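Phosphoenolpyruvate-protein phosphotransferase (Coxiella burnetii, PDB 3TRC) probably transfers the phosphoryl group of phosphoenolpyruvate to a histidine of a partner protein, the crystallised piece being its GAF domain. Local coordinates at residues P119-Q123 / G124-G128. Sequence-based numbering, arbitrary orientation.
Sequences PIIEQ and GELLG
Strands 114-122 and 125-134 of the GAF-domain sheet form a β-hairpin, joined through the two-residue loop Q123-G124 of a type I' turn from E122 to E125. The backbones of E122 and E125 bond both ways: E122 N reaches E125 O at 2.9 Å, and E125 N returns to E122 O at 2.9 Å. A water also donates to E122 O and to E125 OE1, tying the extended E125 side chain back to the turn. Q123 takes the left-handed backbone angles of this turn, and G124 follows with positive phi. Farther along, L127 and G128 both face I120, making a classic bulge: L127 N meets I120 O at 2.7 Å, almost straight (171°), whereas G128 N gives the same oxygen a weak second bond. The I120 N–G128 O bond, 2.8 Å, resumes the ladder. On one face, L126 CD1 touches both P119 CB (3.8 Å) and I121 CG1 (4.0 Å), which lie to one side of it, while I121 CG2, placed anti to the backbone N, reaches toward G124 N at the turn. On the other, L127 CD1 presses on E122 CB at 3.5 Å; the bend at chi2 (72°) carries the E122 carboxylate away from L127. I120 and E122 also pack on A156 of helix 142-164, and E122 touches N18 of the second subunit. Tight turn and bulge together shape the hairpin that places strand 125-134 between strands 42-49 and 114-122 of the antiparallel GAF sheet.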
ATOM      1  N   PRO A 119      10.346   9.685  -7.097  1.00 13.04           N
ATOM      2  CA  PRO A 119       9.499   9.848  -8.276  1.00 13.86           C
ATOM      3  C   PRO A 119       8.182   9.114  -8.084  1.00 15.75           C
ATOM      4  O   PRO A 119       8.146   8.009  -7.535  1.00 17.08           O
ATOM      5  CB  PRO A 119      10.328   9.203  -9.391  1.00 15.09           C
ATOM      6  CG  PRO A 119      11.153   8.184  -8.688  1.00 17.42           C
ATOM      7  CD  PRO A 119      11.458   8.748  -7.332  1.00 16.15           C
ATOM      8  N   ILE A 120       7.100   9.752  -8.509  1.00 13.04           N
ATOM      9  CA  ILE A 120       5.782   9.132  -8.449  1.00 13.46           C
ATOM     10  C   ILE A 120       5.457   8.653  -9.847  1.00 17.00           C
ATOM     11  O   ILE A 120       5.198   9.457 -10.740  1.00 15.09           O
ATOM     12  CB  ILE A 120       4.714  10.120  -7.953  1.00 12.32           C
ATOM     13  CG1 ILE A 120       5.079  10.629  -6.547  1.00 14.94           C
ATOM     14  CG2 ILE A 120       3.340   9.458  -7.957  1.00 12.39           C
ATOM     15  CD1 ILE A 120       4.141  11.700  -5.997  1.00 15.91           C
ATOM     16  N   ILE A 121       5.501   7.337 -10.036  1.00 17.77           N
ATOM     17  CA  ILE A 121       5.442   6.743 -11.362  1.00 17.72           C
ATOM     18  C   ILE A 121       4.317   5.723 -11.445  1.00 20.20           C
ATOM     19  O   ILE A 121       4.211   4.827 -10.608  1.00 21.71           O
ATOM     20  CB  ILE A 121       6.776   6.037 -11.709  1.00 20.20           C
ATOM     21  CG1 ILE A 121       7.947   7.013 -11.581  1.00 22.83           C
ATOM     22  CG2 ILE A 121       6.716   5.424 -13.109  1.00 18.94           C
ATOM     23  CD1 ILE A 121       9.313   6.356 -11.625  1.00 23.72           C
ATOM     24  N   GLU A 122       3.474   5.880 -12.456  1.00 19.35           N
ATOM     25  CA  GLU A 122       2.393   4.943 -12.706  1.00 21.03           C
ATOM     26  C   GLU A 122       2.716   4.167 -13.968  1.00 26.95           C
ATOM     27  O   GLU A 122       2.714   4.727 -15.062  1.00 23.22           O
ATOM     28  CB  GLU A 122       1.069   5.684 -12.868  1.00 22.26           C
ATOM     29  CG  GLU A 122      -0.074   4.816 -13.367  1.00 26.17           C
ATOM     30  CD  GLU A 122      -0.569   3.835 -12.322  1.00 30.09           C
ATOM     31  OE1 GLU A 122      -0.134   3.933 -11.153  1.00 30.43           O
ATOM     32  OE2 GLU A 122      -1.396   2.968 -12.672  1.00 31.88           O
ATOM     33  N   GLN A 123       3.007   2.880 -13.803  1.00 31.78           N
ATOM     34  CA  GLN A 123       3.343   2.014 -14.929  1.00 35.05           C
ATOM     35  C   GLN A 123       4.311   2.665 -15.915  1.00 32.12           C
ATOM     36  O   GLN A 123       4.056   2.688 -17.117  1.00 29.61           O
ATOM     37  CB  GLN A 123       2.074   1.574 -15.658  1.00 39.56           C
ATOM     38  CG  GLN A 123       1.188   0.654 -14.843  1.00 45.69           C
ATOM     39  CD  GLN A 123       0.068   0.055 -15.668  1.00 51.10           C
ATOM     40  OE1 GLN A 123      -0.231  -1.132 -15.558  1.00 51.79           O
ATOM     41  NE2 GLN A 123      -0.559   0.877 -16.503  1.00 54.74           N
ATOM     42  N   GLY A 124       5.415   3.198 -15.403  1.00 30.31           N
ATOM     43  CA  GLY A 124       6.446   3.777 -16.246  1.00 27.55           C
ATOM     44  C   GLY A 124       6.252   5.232 -16.636  1.00 25.73           C
ATOM     45  O   GLY A 124       7.130   5.831 -17.261  1.00 29.01           O
ATOM     46  N   GLU A 125       5.108   5.807 -16.275  1.00 23.60           N
ATOM     47  CA  GLU A 125       4.833   7.210 -16.569  1.00 21.02           C
ATOM     48  C   GLU A 125       5.011   8.072 -15.320  1.00 19.68           C
ATOM     49  O   GLU A 125       4.318   7.865 -14.327  1.00 20.20           O
ATOM     50  CB  GLU A 125       3.410   7.376 -17.107  1.00 24.47           C
ATOM     51  CG  GLU A 125       3.054   8.808 -17.492  1.00 30.20           C
ATOM     52  CD  GLU A 125       1.590   8.981 -17.870  1.00 34.74           C
ATOM     53  OE1 GLU A 125       0.824   7.995 -17.793  1.00 35.57           O
ATOM     54  OE2 GLU A 125       1.202  10.110 -18.242  1.00 34.51           O
ATOM     55  N   LEU A 126       5.929   9.036 -15.373  1.00 18.80           N
ATOM     56  CA  LEU A 126       6.130   9.963 -14.255  1.00 18.15           C
ATOM     57  C   LEU A 126       4.932  10.889 -14.080  1.00 18.45           C
ATOM     58  O   LEU A 126       4.558  11.611 -15.004  1.00 18.82           O
ATOM     59  CB  LEU A 126       7.389  10.808 -14.462  1.00 16.85           C
ATOM     60  CG  LEU A 126       7.730  11.750 -13.307  1.00 18.50           C
ATOM     61  CD1 LEU A 126       8.275  10.946 -12.131  1.00 18.34           C
ATOM     62  CD2 LEU A 126       8.722  12.826 -13.739  1.00 19.40           C
ATOM     63  N   LEU A 127       4.343  10.883 -12.885  1.00 13.55           N
ATOM     64  CA  LEU A 127       3.166  11.706 -12.616  1.00 13.20           C
ATOM     65  C   LEU A 127       3.464  12.843 -11.650  1.00 13.44           C
ATOM     66  O   LEU A 127       2.716  13.817 -11.576  1.00 14.27           O
ATOM     67  CB  LEU A 127       2.042  10.856 -12.023  1.00 12.01           C
ATOM     68  CG  LEU A 127       1.524   9.717 -12.897  1.00 16.38           C
ATOM     69  CD1 LEU A 127       0.317   9.060 -12.239  1.00 16.33           C
ATOM     70  CD2 LEU A 127       1.176  10.229 -14.292  1.00 17.53           C
ATOM     71  N   GLY A 128       4.531  12.701 -10.879  1.00 13.16           N
ATOM     72  CA  GLY A 128       4.851  13.717  -9.901  1.00 13.96           C
ATOM     73  C   GLY A 128       6.074  13.367  -9.093  1.00 13.19           C
ATOM     74  O   GLY A 128       6.800  12.422  -9.418  1.00 13.83           O
TER
HETATM   75  O   HOH W   1       0.261   5.819 -16.700  0.69 32.18           O